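Local structure of exopolygalacturonase (Yersinia enterocolitica, 2UVF) at residues R330-T335 and A353-M358; S198-L203 and R240-I245; F347-P352 and H372-A377. The protein hydrolyses the polygalacturonic acid backbone of pectin from chain ends, as a family 28 exo-acting glycoside hydrolase. All blocks are in the same frame, centred on the assembly; numbering follows the deposited sequence.

Interaction 1 (R330-T335 and A353-M358). With ADA (alpha-D-galactopyranuronic acid), chain C; ADA (alpha-D-galactopyranuronic acid), chain B.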
loop_
_atom_site.group_PDB
_atom_site.type_symbol
_atom_site.label_atom_id
_atom_site.label_comp_id
_atom_site.label_asym_id
_atom_site.label_seq_id
_atom_site.Cartn_x
_atom_site.Cartn_y
_atom_site.Cartn_z
ATOM N N ARG A 330 3.307 -4.684 20.022
ATOM C CA ARG A 330 1.883 -4.571 19.607
ATOM C C ARG A 330 1.652 -5.432 18.371
ATOM O O ARG A 330 2.481 -5.434 17.470
ATOM C CB ARG A 330 1.527 -3.125 19.280
ATOM C CG ARG A 330 1.809 -2.154 20.390
ATOM C CD ARG A 330 1.444 -0.745 19.996
ATOM N NE ARG A 330 2.546 -0.021 19.368
ATOM C CZ ARG A 330 2.401 0.840 18.361
ATOM N NH1 ARG A 330 1.195 1.059 17.823
ATOM N NH2 ARG A 330 3.458 1.462 17.874
ATOM N N SER A 331 0.545 -6.170 18.341
ATOM C CA SER A 331 0.180 -6.990 17.183
ATOM C C SER A 331 -0.278 -6.163 15.967
ATOM O O SER A 331 -1.207 -5.357 16.059
ATOM C CB SER A 331 -0.939 -7.975 17.551
ATOM O OG SER A 331 -0.450 -9.165 18.180
ATOM N N SER A 332 0.387 -6.376 14.835
ATOM C CA SER A 332 -0.084 -5.879 13.542
ATOM C C SER A 332 -1.370 -6.588 13.148
ATOM O O SER A 332 -1.752 -7.604 13.755
ATOM C CB SER A 332 0.975 -6.103 12.464
ATOM O OG SER A 332 2.025 -5.195 12.654
ATOM N N LEU A 333 -2.047 -6.067 12.140
ATOM C CA LEU A 333 -3.313 -6.663 11.742
ATOM C C LEU A 333 -3.129 -7.964 10.946
ATOM O O LEU A 333 -3.831 -8.946 11.169
ATOM C CB LEU A 333 -4.163 -5.640 10.972
ATOM C CG LEU A 333 -5.626 -6.054 10.802
ATOM C CD1 LEU A 333 -6.583 -5.040 11.444
ATOM C CD2 LEU A 333 -5.935 -6.320 9.335
ATOM N N MET A 334 -2.178 -7.968 10.021
ATOM C CA MET A 334 -1.992 -9.098 9.126
ATOM C C MET A 334 -0.525 -9.201 8.777
ATOM O O MET A 334 0.095 -8.210 8.444
ATOM C CB MET A 334 -2.820 -8.932 7.850
ATOM C CG MET A 334 -2.910 -10.192 7.027
ATOM S SD MET A 334 -3.814 -10.029 5.485
ATOM C CE MET A 334 -5.492 -9.754 6.063
ATOM N N THR A 335 0.035 -10.399 8.881
ATOM C CA THR A 335 1.428 -10.610 8.513
ATOM C C THR A 335 1.556 -11.892 7.726
ATOM O O THR A 335 1.433 -12.968 8.275
ATOM C CB THR A 335 2.363 -10.647 9.748
ATOM O OG1 THR A 335 2.229 -9.417 10.474
ATOM C CG2 THR A 335 3.820 -10.836 9.320
ATOM N N ALA A 353 -3.577 -2.703 16.114
ATOM C CA ALA A 353 -2.775 -2.395 17.302
ATOM C C ALA A 353 -1.381 -1.861 16.940
ATOM O O ALA A 353 -0.821 -1.055 17.662
ATOM C CB ALA A 353 -2.692 -3.623 18.241
ATOM N N PHE A 354 -0.843 -2.276 15.799
ATOM C CA PHE A 354 0.460 -1.799 15.319
ATOM C C PHE A 354 0.280 -1.449 13.822
ATOM O O PHE A 354 -0.393 -0.434 13.509
ATOM C CB PHE A 354 1.524 -2.857 15.626
ATOM C CG PHE A 354 2.964 -2.438 15.367
ATOM C CD1 PHE A 354 3.421 -1.169 15.646
ATOM C CD2 PHE A 354 3.864 -3.364 14.856
ATOM C CE1 PHE A 354 4.767 -0.813 15.417
ATOM C CE2 PHE A 354 5.214 -3.014 14.617
ATOM C CZ PHE A 354 5.660 -1.737 14.898
ATOM N N HIS A 355 0.781 -2.293 12.917
ATOM C CA HIS A 355 0.690 -2.060 11.466
ATOM C C HIS A 355 -0.598 -2.658 10.916
ATOM O O HIS A 355 -1.254 -3.446 11.586
ATOM C CB HIS A 355 1.864 -2.706 10.684
ATOM C CG HIS A 355 3.239 -2.248 11.087
ATOM N ND1 HIS A 355 3.551 -0.934 11.370
ATOM C CD2 HIS A 355 4.403 -2.930 11.177
ATOM C CE1 HIS A 355 4.837 -0.832 11.647
ATOM N NE2 HIS A 355 5.379 -2.029 11.526
ATOM N N GLY A 356 -0.931 -2.302 9.671
ATOM C CA GLY A 356 -2.107 -2.840 8.969
ATOM C C GLY A 356 -1.751 -4.161 8.325
ATOM O O GLY A 356 -1.570 -5.173 9.018
ATOM N N ILE A 357 -1.596 -4.145 7.000
ATOM C CA ILE A 357 -1.249 -5.353 6.232
ATOM C C ILE A 357 0.250 -5.458 5.910
ATOM O O ILE A 357 0.830 -4.555 5.311
ATOM C CB ILE A 357 -2.138 -5.471 4.957
ATOM C CG1 ILE A 357 -3.595 -5.688 5.380
ATOM C CG2 ILE A 357 -1.657 -6.629 4.037
ATOM C CD1 ILE A 357 -4.593 -5.465 4.331
ATOM N N MET A 358 0.864 -6.567 6.326
ATOM C CA MET A 358 2.291 -6.811 6.105
ATOM C C MET A 358 2.511 -7.996 5.179
ATOM O O MET A 358 1.899 -9.051 5.364
ATOM C CB MET A 358 3.024 -7.103 7.421
ATOM C CG MET A 358 3.032 -5.970 8.436
ATOM S SD MET A 358 3.775 -6.533 9.984
ATOM C CE MET A 358 5.499 -6.714 9.477
HETATM C C1 ADA C . 9.760 0.869 9.188
HETATM C C2 ADA C . 9.468 0.254 7.804
HETATM C C3 ADA C . 8.137 -0.516 7.908
HETATM C C4 ADA C . 8.241 -1.625 9.002
HETATM C C5 ADA C . 8.611 -0.982 10.357
HETATM C C6 ADA C . 8.799 -1.910 11.589
HETATM O O2 ADA C . 9.430 1.264 6.777
HETATM O O3 ADA C . 7.759 -1.051 6.642
HETATM O O4 ADA C . 9.201 -2.625 8.645
HETATM O O5 ADA C . 9.807 -0.154 10.235
HETATM O O6B ADA C . 9.834 -1.727 12.268
HETATM O O6A ADA C . 7.921 -2.769 11.849
HETATM C C1 ADA B . 6.698 4.570 9.975
HETATM C C2 ADA B . 6.443 3.078 10.270
HETATM C C3 ADA B . 7.455 2.661 11.362
HETATM C C4 ADA B . 8.823 2.593 10.661
HETATM C C5 ADA B . 9.143 4.027 10.199
HETATM C C6 ADA B . 10.473 4.074 9.411
HETATM O O1 ADA B . 6.624 5.417 11.160
HETATM O O2 ADA B . 5.106 2.805 10.624
HETATM O O3 ADA B . 7.089 1.444 12.058
HETATM O O4 ADA B . 8.674 1.785 9.466
HETATM O O5 ADA B . 8.036 4.621 9.391
HETATM O O6B ADA B . 10.438 3.814 8.181
HETATM O O6A ADA B . 11.518 4.377 10.040
HETATM O O HOH W 1 -3.829 -5.384 15.441
#
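The substrate cleft of the family 28 parallel beta-helix is lined here by Phe354 and His355, which sit on a turn packed against the run from Arg330 to Ser332. The Arg330 side chain, bent at its third torsion (chi3 -90°), brings its guanidinium to Phe354 so that CD1 of the ring lies over the centre of the guanidinium face, with Arg330 NH2 3.4 Å from Phe354 CD1; the two planes are 69° apart. Arg330 NH1 also donates to the carbonyl of Ala353, lying in that carbonyl's plane, while Asn378 and Asn379 take further bonds from the same guanidinium and fix its rotation. Further along, Met334 and Thr335 pair in parallel with Ile357 and Met358, joining neighbouring coils of the beta-helix: Met334 N donates to Gly356 O at 3.0 Å and Met358 N to Met334 O at 2.8 Å. Before that ladder starts, Leu333 N is bonded to His355 O (2.8 Å), and His355 N reaches the hydroxyl Ser332 OG at 3.2 Å. The imidazole of His355 leans over Phe354 with its CE1 toward the rim of the phenyl face, and points NE2 almost straight at the carboxylate of the galacturonic acid in chain C, NE2 to O6A 2.7 Å at 174°. The ring's other nitrogen, ND1, is bonded to Asn379 O, consistent with holding the imidazole turned toward the sugar. Thr335 and Met358 run side by side, Thr335 OG1 3.3 Å from Met358 SD, though the hydroxyl's hydrogen bond goes to Ser243.

Interaction 2 (S198-L203 and R240-I245). With ADA (alpha-D-galactopyranuronic acid), chain C.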
loop_
_atom_site.group_PDB
_atom_site.type_symbol
_atom_site.label_atom_id
_atom_site.label_comp_id
_atom_site.label_asym_id
_atom_site.label_seq_id
_atom_site.Cartn_x
_atom_site.Cartn_y
_atom_site.Cartn_z
ATOM N N SER A 198 -11.688 -12.795 18.158
ATOM C CA SER A 198 -10.724 -13.857 17.881
ATOM C C SER A 198 -9.317 -13.394 18.234
ATOM O O SER A 198 -9.042 -12.192 18.273
ATOM C CB SER A 198 -10.810 -14.293 16.417
ATOM O OG SER A 198 -9.780 -15.210 16.064
ATOM N N GLY A 199 -8.444 -14.359 18.523
ATOM C CA GLY A 199 -7.013 -14.099 18.701
ATOM C C GLY A 199 -6.294 -14.444 17.420
ATOM O O GLY A 199 -6.932 -14.655 16.381
ATOM N N ALA A 200 -4.973 -14.529 17.482
ATOM C CA ALA A 200 -4.177 -14.860 16.297
ATOM C C ALA A 200 -4.646 -16.137 15.627
ATOM O O ALA A 200 -4.874 -17.137 16.290
ATOM C CB ALA A 200 -2.685 -14.959 16.639
ATOM N N LEU A 201 -4.783 -16.086 14.306
ATOM C CA LEU A 201 -5.168 -17.240 13.501
ATOM C C LEU A 201 -4.029 -17.498 12.528
ATOM O O LEU A 201 -3.259 -16.598 12.236
ATOM C CB LEU A 201 -6.468 -16.969 12.729
ATOM C CG LEU A 201 -7.687 -16.450 13.506
ATOM C CD1 LEU A 201 -8.659 -15.729 12.572
ATOM C CD2 LEU A 201 -8.408 -17.562 14.293
ATOM N N TRP A 202 -3.920 -18.728 12.035
ATOM C CA TRP A 202 -2.770 -19.136 11.244
ATOM C C TRP A 202 -3.274 -19.792 9.973
ATOM O O TRP A 202 -3.939 -20.831 10.015
ATOM C CB TRP A 202 -1.865 -20.084 12.046
ATOM C CG TRP A 202 -1.497 -19.531 13.392
ATOM C CD1 TRP A 202 -2.241 -19.604 14.545
ATOM C CD2 TRP A 202 -0.310 -18.804 13.725
ATOM N NE1 TRP A 202 -1.588 -18.959 15.574
ATOM C CE2 TRP A 202 -0.402 -18.457 15.099
ATOM C CE3 TRP A 202 0.818 -18.405 12.998
ATOM C CZ2 TRP A 202 0.602 -17.733 15.765
ATOM C CZ3 TRP A 202 1.823 -17.687 13.666
ATOM C CH2 TRP A 202 1.702 -17.366 15.037
ATOM N N LEU A 203 -2.979 -19.158 8.844
ATOM C CA LEU A 203 -3.481 -19.616 7.563
ATOM C C LEU A 203 -2.546 -20.674 7.016
ATOM O O LEU A 203 -1.460 -20.908 7.555
ATOM C CB LEU A 203 -3.604 -18.445 6.567
ATOM C CG LEU A 203 -4.530 -17.261 6.882
ATOM C CD1 LEU A 203 -4.487 -16.262 5.763
ATOM C CD2 LEU A 203 -5.964 -17.695 7.115
ATOM N N ARG A 240 8.414 -10.576 17.789
ATOM C CA ARG A 240 7.154 -9.834 17.774
ATOM C C ARG A 240 5.984 -10.802 17.933
ATOM O O ARG A 240 6.089 -11.971 17.553
ATOM C CB ARG A 240 7.036 -9.034 16.472
ATOM C CG ARG A 240 7.994 -7.879 16.402
ATOM C CD ARG A 240 7.966 -7.231 15.046
ATOM N NE ARG A 240 8.594 -5.916 15.072
ATOM C CZ ARG A 240 8.491 -5.013 14.102
ATOM N NH1 ARG A 240 7.782 -5.261 13.007
ATOM N NH2 ARG A 240 9.096 -3.852 14.233
ATOM N N PRO A 241 4.860 -10.333 18.497
ATOM C CA PRO A 241 3.784 -11.289 18.590
ATOM C C PRO A 241 3.152 -11.551 17.223
ATOM O O PRO A 241 3.450 -10.840 16.244
ATOM C CB PRO A 241 2.792 -10.603 19.526
ATOM C CG PRO A 241 3.012 -9.158 19.326
ATOM C CD PRO A 241 4.484 -9.017 19.047
ATOM N N ALA A 242 2.299 -12.574 17.167
ATOM C CA ALA A 242 1.479 -12.831 16.013
ATOM C C ALA A 242 0.498 -11.663 15.777
ATOM O O ALA A 242 0.034 -11.014 16.720
ATOM C CB ALA A 242 0.709 -14.133 16.197
ATOM N N SER A 243 0.217 -11.407 14.497
ATOM C CA SER A 243 -0.865 -10.520 14.084
ATOM C C SER A 243 -2.198 -11.225 14.276
ATOM O O SER A 243 -2.239 -12.401 14.651
ATOM C CB SER A 243 -0.686 -10.138 12.610
ATOM O OG SER A 243 0.571 -9.507 12.389
ATOM N N LEU A 244 -3.290 -10.515 13.995
ATOM C CA LEU A 244 -4.612 -11.105 14.013
ATOM C C LEU A 244 -4.715 -12.228 12.971
ATOM O O LEU A 244 -5.275 -13.289 13.243
ATOM C CB LEU A 244 -5.677 -10.024 13.770
ATOM C CG LEU A 244 -7.153 -10.371 13.972
ATOM C CD1 LEU A 244 -7.409 -10.862 15.414
ATOM C CD2 LEU A 244 -8.062 -9.183 13.622
ATOM N N ILE A 245 -4.173 -11.981 11.781
ATOM C CA ILE A 245 -4.148 -12.989 10.725
ATOM C C ILE A 245 -2.721 -13.180 10.281
ATOM O O ILE A 245 -1.998 -12.212 10.024
ATOM C CB ILE A 245 -5.056 -12.628 9.512
ATOM C CG1 ILE A 245 -6.517 -12.513 9.949
ATOM C CG2 ILE A 245 -4.899 -13.657 8.374
ATOM C CD1 ILE A 245 -7.303 -11.506 9.175
HETATM C C1 ADA C . 9.760 0.869 9.188
HETATM C C2 ADA C . 9.468 0.254 7.804
HETATM C C3 ADA C . 8.137 -0.516 7.908
HETATM C C4 ADA C . 8.241 -1.625 9.002
HETATM C C5 ADA C . 8.611 -0.982 10.357
HETATM C C6 ADA C . 8.799 -1.910 11.589
HETATM O O2 ADA C . 9.430 1.264 6.777
HETATM O O3 ADA C . 7.759 -1.051 6.642
HETATM O O4 ADA C . 9.201 -2.625 8.645
HETATM O O5 ADA C . 9.807 -0.154 10.235
HETATM O O6B ADA C . 9.834 -1.727 12.268
HETATM O O6A ADA C . 7.921 -2.769 11.849
#
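Ala200 and Ala242 meet methyl to methyl, CB to CB 3.5 Å, where two successive coils approach each other. The indole of Trp202 comes in beside them: its CA–CB bond starts away from 240-245, but with CG beside the backbone N (chi1 -52°) and the ring turned across (chi2 84°) the six-membered end swings back, putting CH2 3.6 Å from Ala242 CB at a slant to the ring. Leu244 doubles back in a similar way, its CG opposite the backbone N (chi1 -170°), and CD1 ends near the carbonyl oxygen of Ser198. These are neighbouring strands of the parallel beta-helix, strand 194-202 pairing with 245-247, and Leu201 N donates to Leu244 O at 3.0 Å from above the carbonyl plane. On the interior side, facing Leu217 and Ile269, Ile245 carries its CG2 branch to Leu203 CD1, 3.7 Å away. Ser198 OG turns onto a lone pair of the next residue's carbonyl, Gly199 O, at 2.9 Å.

Arg240, at the other end of its segment, serves the sugar. Its chain is extended from CG to NE and delivers the guanidinium edge-on to the carboxylate of the chain C galacturonic acid: NH1 lies 2.8 Å from O6A, and NH2 bonds both O6A (2.9 Å) and O6B (3.0 Å). Gripping both oxygens, this cationic edge would favour the ionised acid.

Interaction 3 (F347-P352 and H372-A377). With NI (nickel (II) ion), chain K; SO4 (sulfate ion), chain G.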
loop_
_atom_site.group_PDB
_atom_site.type_symbol
_atom_site.label_atom_id
_atom_site.label_comp_id
_atom_site.label_asym_id
_atom_site.label_seq_id
_atom_site.Cartn_x
_atom_site.Cartn_y
_atom_site.Cartn_z
ATOM N N PHE A 347 -12.052 -6.318 1.413
ATOM C CA PHE A 347 -12.227 -6.169 2.852
ATOM C C PHE A 347 -11.847 -4.803 3.367
ATOM O O PHE A 347 -11.058 -4.097 2.742
ATOM C CB PHE A 347 -11.593 -7.320 3.688
ATOM C CG PHE A 347 -10.119 -7.566 3.456
ATOM C CD1 PHE A 347 -9.152 -6.831 4.156
ATOM C CD2 PHE A 347 -9.692 -8.587 2.609
ATOM C CE1 PHE A 347 -7.792 -7.075 3.976
ATOM C CE2 PHE A 347 -8.325 -8.843 2.419
ATOM C CZ PHE A 347 -7.372 -8.084 3.116
ATOM N N THR A 348 -12.447 -4.440 4.499
ATOM C CA THR A 348 -12.141 -3.208 5.221
ATOM C C THR A 348 -11.200 -3.518 6.390
ATOM O O THR A 348 -11.344 -4.563 7.065
ATOM C CB THR A 348 -13.457 -2.520 5.671
ATOM O OG1 THR A 348 -14.171 -2.134 4.494
ATOM C CG2 THR A 348 -13.223 -1.270 6.500
ATOM N N VAL A 349 -10.225 -2.637 6.600
ATOM C CA VAL A 349 -9.273 -2.739 7.706
ATOM C C VAL A 349 -9.540 -1.598 8.669
ATOM O O VAL A 349 -9.555 -0.413 8.281
ATOM C CB VAL A 349 -7.775 -2.680 7.237
ATOM C CG1 VAL A 349 -6.800 -2.622 8.452
ATOM C CG2 VAL A 349 -7.429 -3.871 6.431
ATOM N N ARG A 350 -9.736 -1.944 9.933
ATOM C CA ARG A 350 -9.914 -0.945 10.964
ATOM C C ARG A 350 -8.996 -1.190 12.138
ATOM O O ARG A 350 -8.641 -2.315 12.386
ATOM C CB ARG A 350 -11.361 -0.957 11.421
ATOM C CG ARG A 350 -12.272 -0.346 10.369
ATOM C CD ARG A 350 -13.687 -0.289 10.803
ATOM N NE ARG A 350 -14.437 0.426 9.794
ATOM C CZ ARG A 350 -15.755 0.502 9.749
ATOM N NH1 ARG A 350 -16.488 -0.093 10.679
ATOM N NH2 ARG A 350 -16.326 1.199 8.779
ATOM N N ASN A 351 -8.579 -0.122 12.817
ATOM C CA ASN A 351 -8.075 -0.204 14.191
ATOM C C ASN A 351 -6.937 -1.230 14.481
ATOM O O ASN A 351 -7.095 -2.074 15.369
ATOM C CB ASN A 351 -9.271 -0.496 15.118
ATOM C CG ASN A 351 -9.069 0.012 16.537
ATOM O OD1 ASN A 351 -9.955 -0.121 17.377
ATOM N ND2 ASN A 351 -7.930 0.618 16.801
ATOM N N PRO A 352 -5.783 -1.143 13.770
ATOM C CA PRO A 352 -4.744 -2.121 14.047
ATOM C C PRO A 352 -4.041 -1.727 15.337
ATOM O O PRO A 352 -3.926 -0.534 15.627
ATOM C CB PRO A 352 -3.801 -1.959 12.851
ATOM C CG PRO A 352 -3.872 -0.487 12.534
ATOM C CD PRO A 352 -5.339 -0.146 12.768
ATOM N N HIS A 372 -8.982 0.881 3.779
ATOM C CA HIS A 372 -8.189 1.032 5.006
ATOM C C HIS A 372 -8.714 2.236 5.751
ATOM O O HIS A 372 -8.676 3.329 5.234
ATOM C CB HIS A 372 -6.675 1.222 4.692
ATOM C CG HIS A 372 -6.178 0.313 3.616
ATOM N ND1 HIS A 372 -5.556 -0.888 3.885
ATOM C CD2 HIS A 372 -6.284 0.388 2.270
ATOM C CE1 HIS A 372 -5.283 -1.504 2.745
ATOM N NE2 HIS A 372 -5.713 -0.751 1.749
ATOM N N GLN A 373 -9.218 2.018 6.956
ATOM C CA GLN A 373 -9.745 3.080 7.777
ATOM C C GLN A 373 -9.095 2.973 9.167
ATOM O O GLN A 373 -9.667 2.402 10.114
ATOM C CB GLN A 373 -11.280 2.978 7.853
ATOM C CG GLN A 373 -12.047 2.974 6.500
ATOM C CD GLN A 373 -13.545 2.733 6.705
ATOM O OE1 GLN A 373 -13.950 2.041 7.646
ATOM N NE2 GLN A 373 -14.366 3.310 5.847
ATOM N N THR A 374 -7.887 3.524 9.277
ATOM C CA THR A 374 -7.045 3.316 10.450
ATOM C C THR A 374 -6.419 4.620 10.925
ATOM O O THR A 374 -5.455 4.594 11.668
ATOM C CB THR A 374 -5.926 2.272 10.197
ATOM O OG1 THR A 374 -4.959 2.793 9.276
ATOM C CG2 THR A 374 -6.492 0.977 9.613
ATOM N N TYR A 375 -6.966 5.756 10.489
ATOM C CA TYR A 375 -6.525 7.056 10.959
ATOM C C TYR A 375 -7.087 7.196 12.353
ATOM O O TYR A 375 -8.277 6.922 12.537
ATOM C CB TYR A 375 -7.071 8.178 10.063
ATOM C CG TYR A 375 -6.566 9.547 10.453
ATOM C CD1 TYR A 375 -5.327 9.992 10.012
ATOM C CD2 TYR A 375 -7.314 10.392 11.274
ATOM C CE1 TYR A 375 -4.838 11.220 10.378
ATOM C CE2 TYR A 375 -6.839 11.638 11.613
ATOM C CZ TYR A 375 -5.595 12.042 11.151
ATOM O OH TYR A 375 -5.080 13.277 11.494
ATOM N N ASP A 376 -6.279 7.580 13.344
ATOM C CA ASP A 376 -4.842 7.859 13.204
ATOM C C ASP A 376 -4.041 6.912 14.125
ATOM O O ASP A 376 -3.310 7.362 15.000
ATOM C CB ASP A 376 -4.566 9.320 13.583
ATOM C CG ASP A 376 -3.224 9.800 13.111
ATOM O OD1 ASP A 376 -2.820 10.918 13.504
ATOM O OD2 ASP A 376 -2.560 9.068 12.344
ATOM N N ALA A 377 -4.208 5.610 13.920
ATOM C CA ALA A 377 -3.534 4.585 14.706
ATOM C C ALA A 377 -2.007 4.648 14.522
ATOM O O ALA A 377 -1.507 4.512 13.395
ATOM C CB ALA A 377 -4.082 3.219 14.355
HETATM NI NI NI K . -0.777 9.386 11.252
HETATM S S SO4 G . -15.065 4.294 2.055
HETATM O O1 SO4 G . -15.374 3.058 1.331
HETATM O O2 SO4 G . -16.248 5.152 2.039
HETATM O O3 SO4 G . -14.673 4.057 3.444
HETATM O O4 SO4 G . -13.949 4.943 1.385
HETATM O O HOH W 2 -0.982 11.521 11.761
HETATM O O HOH W 3 -2.285 9.509 9.369
HETATM O O HOH W 4 0.600 9.164 13.331
#
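Strands 348-350 and 371-373 run parallel, Val349 opposite His372 with their CA atoms 4.8 Å apart, and Gln373 N donates to Val349 O at 2.8 Å in a nearly straight bond (165°). On the face bearing Arg350 and Gln373 the two side chains lie alongside, pointing the same way, with guanidinium and amide nearly coplanar (5°). Both Arg350 nitrogens on that edge close on one oxygen: NE is 2.7 Å and NH2 2.8 Å from Gln373 OE1, NE along the C=O axis and NH2 on a lone pair. With OE1 so gripped, NE2 of the amide is turned to a sulfate, probably from the crystallisation liquor, in a weak bond. This is one rung of the stacked coils of the beta-helix; on its other face Val349 packs inward against Ile357, and His372 stacks on Phe398. Past the strands, Thr374 meets Pro352 at about a right angle, CG2 3.5 Å from Pro352 CD, and Ala377 CB closes on the same CD at 3.9 Å. Asp376, preceded by a cis peptide, binds a nickel ion through OD2 at 2.1 Å, with three waters and Gly401 O completing the ligands seen.

Overall arrangement
From the N terminus, interaction 2 comes first: residues 198-203 and 240-245 close a loop of 36 residues, joining strand 194-202 to the coil of 245-247; Arg240 of the second segment reaches the sugar. Interaction 1 opens at 330-335 and closes at 353-358, joining strand 334-339 to 357-360, but before it closes the chain has begun interaction 3 at 347-352, which finishes at 372-377 and joins 348-350 to 371-373; these two cross. Interactions 1 and 2 touch through the probable hydrogen bonds Ser331 OG to Ala242 O and Thr335 OG1 to Ser243 OG. Interactions 1 and 3 meet in the coil interior, where Leu333 and Ile357 pack on Val349. Interactions 2 and 3 do not touch.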